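Local coordinates for protein o-succinylbenzoate synthase (Synechococcus elongatus, PDB 2OZT) that converts 2-succinyl-6-hydroxy-2,4-cyclohexadiene-1-carboxylate to 2-succinylbenzoate with the help of a divalent metal ion, a step on the way to phylloquinone, at residues A279-F284 / P307-L312; Y32-D37 / A314-W319; W5-Y10 / A60-C65. All coordinates share one frame; numbering follows the deposited sequence.

Interaction 1. Residues A279-F284 / P307-L312; sequences ARTAIF and PLLTTL
Thr281 and Leu308 meet at the nearest approach of the two backbones. Helix 277-290, which follows the last parallel strand (268-270) of the TIM-barrel-like, enolase-type C-terminal domain, is strapped here by the loop 307-312, extended at residues 307-309, that leads into helix 312-320. The first shell is one hydrogen bond flanked by leucine packing. Leu309 N donates to Thr281 OG1 over 3.0 Å in a nearly straight bond, 172° at the hydrogen. OG1 also bonds to Ala277 O one turn back, so two partners hold the hydroxyl and fix its rotation. With OG1 beside the backbone N (chi1 -53°), the hydroxyl faces Leu309 while CG2 comes near Leu309 O.

Leu308 reaches the helix with both branches. CD2 rests against the aliphatic root of Arg280, and CD1 sits over one face of the Phe284 ring, offset toward the rim, in a CH-pi contact 3.9 Å from the centroid.

Farther out, Arg280 is fixed by a salt bridge from NE to Glu275 and a hydrogen bond from NH2 to Arg304 O. Thr311 N-caps helix 312-320, its OG1 bonded to Ala314 N. The tightest apolar touch across the contact is Phe284 CD2 to Leu308 CD1, at 3.6 Å.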
loop_
_atom_site.group_PDB
_atom_site.type_symbol
_atom_site.label_atom_id
_atom_site.label_comp_id
_atom_site.label_asym_id
_atom_site.label_seq_id
_atom_site.Cartn_x
_atom_site.Cartn_y
_atom_site.Cartn_z
ATOM N N ALA A 279 11.820 -3.984 -0.843
ATOM C CA ALA A 279 10.486 -4.220 -0.277
ATOM C C ALA A 279 9.496 -4.627 -1.348
ATOM O O ALA A 279 8.705 -5.527 -1.139
ATOM C CB ALA A 279 9.989 -2.907 0.386
ATOM N N ARG A 280 9.509 -3.931 -2.491
ATOM C CA ARG A 280 8.507 -4.270 -3.551
ATOM C C ARG A 280 8.705 -5.716 -4.019
ATOM O O ARG A 280 7.721 -6.426 -4.200
ATOM C CB ARG A 280 8.579 -3.333 -4.763
ATOM C CG ARG A 280 8.117 -1.971 -4.423
ATOM C CD ARG A 280 7.609 -1.123 -5.602
ATOM N NE ARG A 280 7.718 0.261 -5.148
ATOM C CZ ARG A 280 7.684 1.354 -5.910
ATOM N NH1 ARG A 280 7.484 1.265 -7.238
ATOM N NH2 ARG A 280 7.838 2.537 -5.325
ATOM N N THR A 281 9.961 -6.140 -4.202
ATOM C CA THR A 281 10.198 -7.500 -4.677
ATOM C C THR A 281 9.763 -8.509 -3.623
ATOM O O THR A 281 9.156 -9.530 -3.962
ATOM C CB THR A 281 11.667 -7.717 -5.072
ATOM O OG1 THR A 281 12.055 -6.705 -5.994
ATOM C CG2 THR A 281 11.813 -9.067 -5.807
ATOM N N ALA A 282 10.019 -8.216 -2.357
ATOM C CA ALA A 282 9.534 -9.044 -1.276
ATOM C C ALA A 282 8.009 -9.166 -1.282
ATOM O O ALA A 282 7.458 -10.238 -1.004
ATOM C CB ALA A 282 9.979 -8.485 0.057
ATOM N N ILE A 283 7.317 -8.056 -1.559
ATOM C CA ILE A 283 5.872 -8.099 -1.597
ATOM C C ILE A 283 5.384 -8.939 -2.784
ATOM O O ILE A 283 4.477 -9.757 -2.624
ATOM C CB ILE A 283 5.294 -6.657 -1.657
ATOM C CG1 ILE A 283 5.587 -5.930 -0.346
ATOM C CG2 ILE A 283 3.776 -6.714 -1.877
ATOM C CD1 ILE A 283 5.314 -4.366 -0.431
ATOM N N PHE A 284 5.952 -8.701 -3.968
ATOM C CA PHE A 284 5.582 -9.558 -5.106
ATOM C C PHE A 284 5.838 -11.052 -4.808
ATOM O O PHE A 284 5.053 -11.898 -5.270
ATOM C CB PHE A 284 6.239 -9.111 -6.410
ATOM C CG PHE A 284 5.486 -7.985 -7.093
ATOM C CD1 PHE A 284 5.346 -6.742 -6.474
ATOM C CD2 PHE A 284 4.939 -8.179 -8.354
ATOM C CE1 PHE A 284 4.638 -5.706 -7.114
ATOM C CE2 PHE A 284 4.270 -7.176 -8.996
ATOM C CZ PHE A 284 4.106 -5.927 -8.398
ATOM N N PRO A 307 12.074 -0.901 -9.930
ATOM C CA PRO A 307 11.954 -2.138 -10.695
ATOM C C PRO A 307 12.289 -3.371 -9.849
ATOM O O PRO A 307 13.223 -3.346 -9.031
ATOM C CB PRO A 307 12.977 -1.937 -11.827
ATOM C CG PRO A 307 13.018 -0.400 -11.977
ATOM C CD PRO A 307 13.002 0.063 -10.559
ATOM N N LEU A 308 11.508 -4.431 -10.024
ATOM C CA LEU A 308 11.744 -5.640 -9.250
ATOM C C LEU A 308 13.136 -6.209 -9.511
ATOM O O LEU A 308 13.644 -6.133 -10.650
ATOM C CB LEU A 308 10.669 -6.694 -9.501
ATOM C CG LEU A 308 9.220 -6.218 -9.343
ATOM C CD1 LEU A 308 8.322 -7.413 -9.413
ATOM C CD2 LEU A 308 9.013 -5.463 -8.016
ATOM N N LEU A 309 13.724 -6.767 -8.466
ATOM C CA LEU A 309 15.076 -7.304 -8.505
ATOM C C LEU A 309 15.061 -8.759 -8.950
ATOM O O LEU A 309 14.432 -9.596 -8.316
ATOM C CB LEU A 309 15.693 -7.167 -7.120
ATOM C CG LEU A 309 15.797 -5.703 -6.650
ATOM C CD1 LEU A 309 16.080 -5.672 -5.159
ATOM C CD2 LEU A 309 16.879 -4.973 -7.381
ATOM N N THR A 310 15.778 -9.046 -10.041
ATOM C CA THR A 310 15.708 -10.366 -10.696
ATOM C C THR A 310 16.983 -11.209 -10.539
ATOM O O THR A 310 17.010 -12.377 -10.940
ATOM C CB THR A 310 15.341 -10.241 -12.195
ATOM O OG1 THR A 310 16.382 -9.548 -12.889
ATOM C CG2 THR A 310 14.021 -9.490 -12.389
ATOM N N THR A 311 18.025 -10.614 -9.966
ATOM C CA THR A 311 19.298 -11.296 -9.762
ATOM C C THR A 311 19.847 -10.977 -8.379
ATOM O O THR A 311 19.565 -9.920 -7.823
ATOM C CB THR A 311 20.366 -10.882 -10.820
ATOM O OG1 THR A 311 20.692 -9.497 -10.648
ATOM C CG2 THR A 311 19.883 -11.124 -12.254
ATOM N N LEU A 312 20.624 -11.891 -7.817
ATOM C CA LEU A 312 21.280 -11.645 -6.536
ATOM C C LEU A 312 22.294 -10.489 -6.621
ATOM O O LEU A 312 22.396 -9.673 -5.700
ATOM C CB LEU A 312 21.935 -12.923 -6.012
ATOM C CG LEU A 312 22.504 -13.005 -4.589
ATOM C CD1 LEU A 312 21.675 -12.271 -3.530
ATOM C CD2 LEU A 312 22.652 -14.470 -4.204
#

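Interaction 2. Residues Y32-D37 / A314-W319; sequences YLRLED and AYERLW
Arg34 and Glu316 form the polar part of this contact, which fastens helix 312-320, the chain's last and beyond the barrel in sequence, to strand 23-36 of the N-terminal antiparallel sheet, crossing at 125°. The guanidinium grips the carboxylate side-on: NE bonds to Glu316 OE1 at 3.1 Å and NH2 to Glu316 OE2 at 3.0 Å, both oxygens met on their syn sides and close to the guanidinium plane. The third nitrogen turns to the strand, NH1 meeting Glu36 OE1 at 2.9 Å on its anti side. Tyr44 OH adds a hydrogen bond to Glu316 OE1.

Aromatic contacts come next. With CG anti to the backbone N (chi1 -179°), the arginine runs out extended across one face of the Trp319 indole; Arg34 CD stands 3.5 Å from the centroid of the Trp319 five-membered ring, a CH-pi contact, and Arg34 CB covers the six-membered ring. Any cation-pi attraction from CZ is weak at best.

At the indole's edge, Tyr32 O lies 3.4 Å from Trp319 CZ3, with Tyr32 CB beside it. One arginine thus faces two carboxylates, which probably balances their like charges and favours their ionised forms, while its methylenes supply the apolar cover.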
loop_
_atom_site.group_PDB
_atom_site.type_symbol
_atom_site.label_atom_id
_atom_site.label_comp_id
_atom_site.label_asym_id
_atom_site.label_seq_id
_atom_site.Cartn_x
_atom_site.Cartn_y
_atom_site.Cartn_z
ATOM N N TYR A 32 17.849 -0.375 4.768
ATOM C CA TYR A 32 18.072 -1.709 4.154
ATOM C C TYR A 32 18.818 -2.618 5.106
ATOM O O TYR A 32 19.763 -2.195 5.768
ATOM C CB TYR A 32 18.878 -1.605 2.871
ATOM C CG TYR A 32 18.197 -0.818 1.781
ATOM C CD1 TYR A 32 16.873 -1.069 1.446
ATOM C CD2 TYR A 32 18.871 0.178 1.081
ATOM C CE1 TYR A 32 16.241 -0.356 0.474
ATOM C CE2 TYR A 32 18.233 0.907 0.069
ATOM C CZ TYR A 32 16.923 0.601 -0.238
ATOM O OH TYR A 32 16.273 1.320 -1.235
ATOM N N LEU A 33 18.369 -3.874 5.153
ATOM C CA LEU A 33 18.998 -4.916 5.973
ATOM C C LEU A 33 19.683 -5.899 5.052
ATOM O O LEU A 33 19.131 -6.278 4.036
ATOM C CB LEU A 33 17.950 -5.739 6.721
ATOM C CG LEU A 33 17.057 -4.938 7.669
ATOM C CD1 LEU A 33 15.939 -5.809 8.230
ATOM C CD2 LEU A 33 17.812 -4.290 8.800
ATOM N N ARG A 34 20.889 -6.318 5.464
ATOM C CA ARG A 34 21.622 -7.396 4.750
ATOM C C ARG A 34 22.016 -8.466 5.747
ATOM O O ARG A 34 22.724 -8.160 6.692
ATOM C CB ARG A 34 22.836 -6.807 4.060
ATOM C CG ARG A 34 23.660 -7.881 3.266
ATOM C CD ARG A 34 24.906 -7.252 2.688
ATOM N NE ARG A 34 25.697 -8.139 1.797
ATOM C CZ ARG A 34 26.580 -9.040 2.221
ATOM N NH1 ARG A 34 26.784 -9.277 3.512
ATOM N NH2 ARG A 34 27.233 -9.767 1.309
ATOM N N LEU A 35 21.580 -9.716 5.486
ATOM C CA LEU A 35 21.746 -10.850 6.402
ATOM C C LEU A 35 22.681 -11.829 5.702
ATOM O O LEU A 35 22.601 -11.985 4.511
ATOM C CB LEU A 35 20.389 -11.511 6.651
ATOM C CG LEU A 35 19.584 -10.972 7.831
ATOM C CD1 LEU A 35 19.297 -9.456 7.693
ATOM C CD2 LEU A 35 18.287 -11.771 8.007
ATOM N N GLU A 36 23.615 -12.426 6.445
ATOM C CA GLU A 36 24.498 -13.409 5.808
ATOM C C GLU A 36 24.741 -14.552 6.765
ATOM O O GLU A 36 25.067 -14.336 7.926
ATOM C CB GLU A 36 25.800 -12.750 5.389
ATOM C CG GLU A 36 26.781 -13.708 4.605
ATOM C CD GLU A 36 28.022 -13.024 4.083
ATOM O OE1 GLU A 36 28.085 -11.781 4.010
ATOM O OE2 GLU A 36 28.994 -13.741 3.709
ATOM N N ASP A 37 24.565 -15.777 6.268
ATOM C CA ASP A 37 24.852 -16.932 7.127
ATOM C C ASP A 37 26.315 -17.367 7.025
ATOM O O ASP A 37 27.103 -16.811 6.240
ATOM C CB ASP A 37 23.862 -18.096 6.876
ATOM C CG ASP A 37 23.994 -18.728 5.496
ATOM O OD1 ASP A 37 25.021 -18.554 4.789
ATOM O OD2 ASP A 37 23.058 -19.453 5.064
ATOM N N ALA A 314 22.000 -7.866 -8.381
ATOM C CA ALA A 314 21.238 -6.613 -8.359
ATOM C C ALA A 314 21.018 -6.126 -6.925
ATOM O O ALA A 314 21.078 -4.910 -6.663
ATOM C CB ALA A 314 19.898 -6.764 -9.060
ATOM N N TYR A 315 20.768 -7.056 -6.004
ATOM C CA TYR A 315 20.669 -6.698 -4.592
ATOM C C TYR A 315 22.016 -6.186 -4.104
ATOM O O TYR A 315 22.082 -5.175 -3.397
ATOM C CB TYR A 315 20.286 -7.895 -3.727
ATOM C CG TYR A 315 18.818 -8.287 -3.802
ATOM C CD1 TYR A 315 18.351 -9.134 -4.799
ATOM C CD2 TYR A 315 17.928 -7.871 -2.827
ATOM C CE1 TYR A 315 17.015 -9.522 -4.865
ATOM C CE2 TYR A 315 16.586 -8.253 -2.871
ATOM C CZ TYR A 315 16.129 -9.074 -3.895
ATOM O OH TYR A 315 14.800 -9.472 -3.952
ATOM N N GLU A 316 23.079 -6.919 -4.448
ATOM C CA GLU A 316 24.419 -6.534 -3.998
ATOM C C GLU A 316 24.828 -5.156 -4.516
ATOM O O GLU A 316 25.419 -4.381 -3.758
ATOM C CB GLU A 316 25.459 -7.593 -4.356
ATOM C CG GLU A 316 25.395 -8.849 -3.448
ATOM C CD GLU A 316 26.055 -8.683 -2.049
ATOM O OE1 GLU A 316 25.771 -7.702 -1.284
ATOM O OE2 GLU A 316 26.863 -9.578 -1.694
ATOM N N ARG A 317 24.503 -4.839 -5.772
ATOM C CA ARG A 317 24.748 -3.493 -6.335
ATOM C C ARG A 317 24.024 -2.412 -5.542
ATOM O O ARG A 317 24.598 -1.354 -5.247
ATOM C CB ARG A 317 24.313 -3.396 -7.801
ATOM C CG ARG A 317 25.237 -4.084 -8.828
ATOM C CD ARG A 317 24.837 -3.724 -10.270
ATOM N NE ARG A 317 24.342 -4.880 -11.031
ATOM C CZ ARG A 317 23.078 -5.081 -11.409
ATOM N NH1 ARG A 317 22.771 -6.179 -12.092
ATOM N NH2 ARG A 317 22.117 -4.208 -11.106
ATOM N N LEU A 318 22.761 -2.680 -5.189
ATOM C CA LEU A 318 21.939 -1.699 -4.492
ATOM C C LEU A 318 22.593 -1.439 -3.142
ATOM O O LEU A 318 22.799 -0.290 -2.750
ATOM C CB LEU A 318 20.509 -2.240 -4.318
ATOM C CG LEU A 318 19.373 -1.298 -3.942
ATOM C CD1 LEU A 318 19.257 -0.109 -4.916
ATOM C CD2 LEU A 318 18.087 -2.064 -3.983
ATOM N N TRP A 319 22.959 -2.516 -2.452
ATOM C CA TRP A 319 23.587 -2.423 -1.142
ATOM C C TRP A 319 24.925 -1.666 -1.210
ATOM O O TRP A 319 25.179 -0.786 -0.386
ATOM C CB TRP A 319 23.785 -3.832 -0.559
ATOM C CG TRP A 319 24.505 -3.863 0.759
ATOM C CD1 TRP A 319 25.838 -4.168 0.969
ATOM C CD2 TRP A 319 23.957 -3.602 2.045
ATOM N NE1 TRP A 319 26.137 -4.076 2.298
ATOM C CE2 TRP A 319 25.003 -3.736 2.990
ATOM C CE3 TRP A 319 22.667 -3.243 2.506
ATOM C CZ2 TRP A 319 24.812 -3.549 4.359
ATOM C CZ3 TRP A 319 22.489 -3.065 3.870
ATOM C CH2 TRP A 319 23.549 -3.242 4.779
#

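Interaction 3. Residues W5-Y10 / A60-C65; sequences WQWRIY and ADIALC
Trp7 presents one face of its indole to Cys65, and this flat surface is the main platform on which helix 58-67 settles against strand 3-20 of the N-terminal, enolase-type domain. The short segments run nearly antiparallel, at 157°, with their axes 10.3 Å apart. The indole sits against the uneven surface made by Cys65 CB and Ile62 CG2, one helical turn apart, with the edge of Trp5 and the end of Ile9 at either end of the row. The chief bump is Cys65 CB, which stands over the five-membered ring, 3.6 Å from its centroid and only 10° off the normal. Its sulfur lies over the same ring at 4.4 Å from the centroid, a sulfur-aromatic contact.

Trp7 CG occupies the crowded position between backbone N and carbonyl carbon (chi1 72°), which turns a face of the indole to Cys65. Ile62 CG2 meets the outer end of the six-membered ring obliquely, 3.6 Å from Trp7 CH2, the two side chains crossing at about a right angle. The other arm of Ile62 stretches to Ile9, where CD1 meets CD1 at 4.0 Å and closes the contact toward the surface. Putting an alanine in place of Trp7 would probably open a gap below Cys65 CB and leave Ile62 CG2 without the ring end it packs against.

On the other flank, Trp5 brings its edge to the helix: CH2 lies 3.4 Å from Cys65 O, near the indole plane. Its NE1 is hydrogen-bonded to Pro69 O, just past the helix, and Phe91 meets the ring edge-to-face. Helix 58-67 is in turn packed against helix 85-97, where Leu64 and Cys65 both touch Phe91, while Trp7 also rests on Ile31 and Leu33 of strand 23-36, the neighbour of its own strand in the sheet.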
loop_
_atom_site.group_PDB
_atom_site.type_symbol
_atom_site.label_atom_id
_atom_site.label_comp_id
_atom_site.label_asym_id
_atom_site.label_seq_id
_atom_site.Cartn_x
_atom_site.Cartn_y
_atom_site.Cartn_z
ATOM N N TRP A 5 24.340 -9.800 10.494
ATOM C CA TRP A 5 23.586 -8.824 9.690
ATOM C C TRP A 5 24.169 -7.421 9.806
ATOM O O TRP A 5 24.999 -7.128 10.685
ATOM C CB TRP A 5 22.119 -8.817 10.130
ATOM C CG TRP A 5 21.905 -8.342 11.520
ATOM C CD1 TRP A 5 22.240 -8.993 12.691
ATOM C CD2 TRP A 5 21.301 -7.100 11.923
ATOM N NE1 TRP A 5 21.905 -8.224 13.777
ATOM C CE2 TRP A 5 21.310 -7.066 13.338
ATOM C CE3 TRP A 5 20.743 -6.019 11.218
ATOM C CZ2 TRP A 5 20.810 -5.999 14.067
ATOM C CZ3 TRP A 5 20.242 -4.950 11.953
ATOM C CH2 TRP A 5 20.285 -4.955 13.362
ATOM N N GLN A 6 23.716 -6.564 8.894
ATOM C CA GLN A 6 24.078 -5.159 8.877
ATOM C C GLN A 6 22.841 -4.400 8.411
ATOM O O GLN A 6 21.948 -4.962 7.759
ATOM C CB GLN A 6 25.187 -4.893 7.870
ATOM C CG GLN A 6 26.539 -5.609 8.104
ATOM C CD GLN A 6 27.415 -5.454 6.889
ATOM O OE1 GLN A 6 27.265 -6.178 5.895
ATOM N NE2 GLN A 6 28.303 -4.475 6.931
ATOM N N TRP A 7 22.822 -3.095 8.714
ATOM C CA TRP A 7 21.750 -2.200 8.242
ATOM C C TRP A 7 22.387 -0.894 7.763
ATOM O O TRP A 7 23.470 -0.495 8.253
ATOM C CB TRP A 7 20.737 -1.990 9.361
ATOM C CG TRP A 7 21.210 -1.144 10.474
ATOM C CD1 TRP A 7 21.830 -1.557 11.636
ATOM C CD2 TRP A 7 21.033 0.288 10.600
ATOM N NE1 TRP A 7 22.084 -0.457 12.446
ATOM C CE2 TRP A 7 21.620 0.677 11.816
ATOM C CE3 TRP A 7 20.460 1.269 9.775
ATOM C CZ2 TRP A 7 21.649 2.019 12.237
ATOM C CZ3 TRP A 7 20.501 2.600 10.185
ATOM C CH2 TRP A 7 21.083 2.961 11.394
ATOM N N ARG A 8 21.744 -0.254 6.779
ATOM C CA ARG A 8 22.141 1.045 6.247
ATOM C C ARG A 8 20.913 1.886 6.032
ATOM O O ARG A 8 19.936 1.388 5.481
ATOM C CB ARG A 8 22.855 0.905 4.904
ATOM C CG ARG A 8 24.227 0.208 5.084
ATOM C CD ARG A 8 24.993 -0.065 3.774
ATOM N NE ARG A 8 26.324 -0.663 4.034
ATOM C CZ ARG A 8 27.231 -0.972 3.090
ATOM N NH1 ARG A 8 26.989 -0.741 1.803
ATOM N NH2 ARG A 8 28.402 -1.513 3.439
ATOM N N ILE A 9 20.997 3.158 6.423
ATOM C CA ILE A 9 19.955 4.139 6.070
ATOM C C ILE A 9 20.054 4.486 4.602
ATOM O O ILE A 9 21.141 4.464 4.019
ATOM C CB ILE A 9 20.085 5.390 6.926
ATOM C CG1 ILE A 9 18.734 6.120 6.963
ATOM C CG2 ILE A 9 21.202 6.320 6.392
ATOM C CD1 ILE A 9 18.647 7.254 7.997
ATOM N N TYR A 10 18.896 4.815 4.014
ATOM C CA TYR A 10 18.835 5.413 2.674
ATOM C C TYR A 10 17.955 6.634 2.704
ATOM O O TYR A 10 17.099 6.716 3.536
ATOM C CB TYR A 10 18.344 4.395 1.635
ATOM C CG TYR A 10 16.855 4.063 1.619
ATOM C CD1 TYR A 10 15.933 4.933 1.042
ATOM C CD2 TYR A 10 16.388 2.867 2.153
ATOM C CE1 TYR A 10 14.590 4.616 0.972
ATOM C CE2 TYR A 10 15.024 2.524 2.081
ATOM C CZ TYR A 10 14.131 3.408 1.493
ATOM O OH TYR A 10 12.788 3.073 1.410
ATOM N N ALA A 60 12.617 5.543 15.359
ATOM C CA ALA A 60 12.368 4.447 16.280
ATOM C C ALA A 60 12.877 3.108 15.707
ATOM O O ALA A 60 13.375 2.238 16.450
ATOM C CB ALA A 60 10.854 4.364 16.584
ATOM N N ASP A 61 12.766 2.916 14.393
ATOM C CA ASP A 61 13.277 1.708 13.740
ATOM C C ASP A 61 14.815 1.675 13.837
ATOM O O ASP A 61 15.443 0.598 14.010
ATOM C CB ASP A 61 12.878 1.691 12.275
ATOM C CG ASP A 61 11.371 1.510 12.078
ATOM O OD1 ASP A 61 10.726 0.811 12.891
ATOM O OD2 ASP A 61 10.871 2.037 11.072
ATOM N N ILE A 62 15.434 2.854 13.718
ATOM C CA ILE A 62 16.907 2.956 13.812
ATOM C C ILE A 62 17.348 2.563 15.216
ATOM O O ILE A 62 18.297 1.756 15.391
ATOM C CB ILE A 62 17.430 4.393 13.440
ATOM C CG1 ILE A 62 17.313 4.615 11.940
ATOM C CG2 ILE A 62 18.936 4.521 13.812
ATOM C CD1 ILE A 62 17.327 6.084 11.544
ATOM N N ALA A 63 16.654 3.075 16.217
ATOM C CA ALA A 63 16.967 2.731 17.603
ATOM C C ALA A 63 16.842 1.211 17.799
ATOM O O ALA A 63 17.700 0.575 18.410
ATOM C CB ALA A 63 16.077 3.464 18.550
ATOM N N LEU A 64 15.779 0.616 17.262
ATOM C CA LEU A 64 15.608 -0.831 17.295
ATOM C C LEU A 64 16.803 -1.521 16.690
ATOM O O LEU A 64 17.367 -2.449 17.316
ATOM C CB LEU A 64 14.367 -1.233 16.476
ATOM C CG LEU A 64 14.231 -2.760 16.387
ATOM C CD1 LEU A 64 13.798 -3.421 17.710
ATOM C CD2 LEU A 64 13.366 -3.153 15.209
ATOM N N CYS A 65 17.232 -1.107 15.496
ATOM C CA CYS A 65 18.370 -1.752 14.849
ATOM C C CYS A 65 19.612 -1.670 15.727
ATOM O O CYS A 65 20.403 -2.601 15.762
ATOM C CB CYS A 65 18.660 -1.149 13.478
ATOM S SG CYS A 65 17.384 -1.683 12.288
#

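How the interactions relate
Interactions 2 and 3 share the N-terminal antiparallel sheet, their centres 13 Å apart. Its neighbouring strands 3-20 and 23-36 are joined where Tyr32 N approaches Arg8 O at 2.8 Å and Arg34 N approaches Gln6 O at 2.9 Å, and Tyr10 stacks on Tyr32. Helix 312-320 in interaction 2 and helix 58-67 in interaction 3 pack on opposite faces of this sheet. Interaction 1 adjoins interaction 2 through Tyr315, whose CE2 is 3.5 Å from Leu309 CD1; it stays about 7 Å from interaction 3 at the nearest atoms. Interactions 2 and 3 lie away from the annotated sites; interaction 1 comes closer, the Arg280 side chain being about 11 Å from that of Lys245, the predicted proton acceptor.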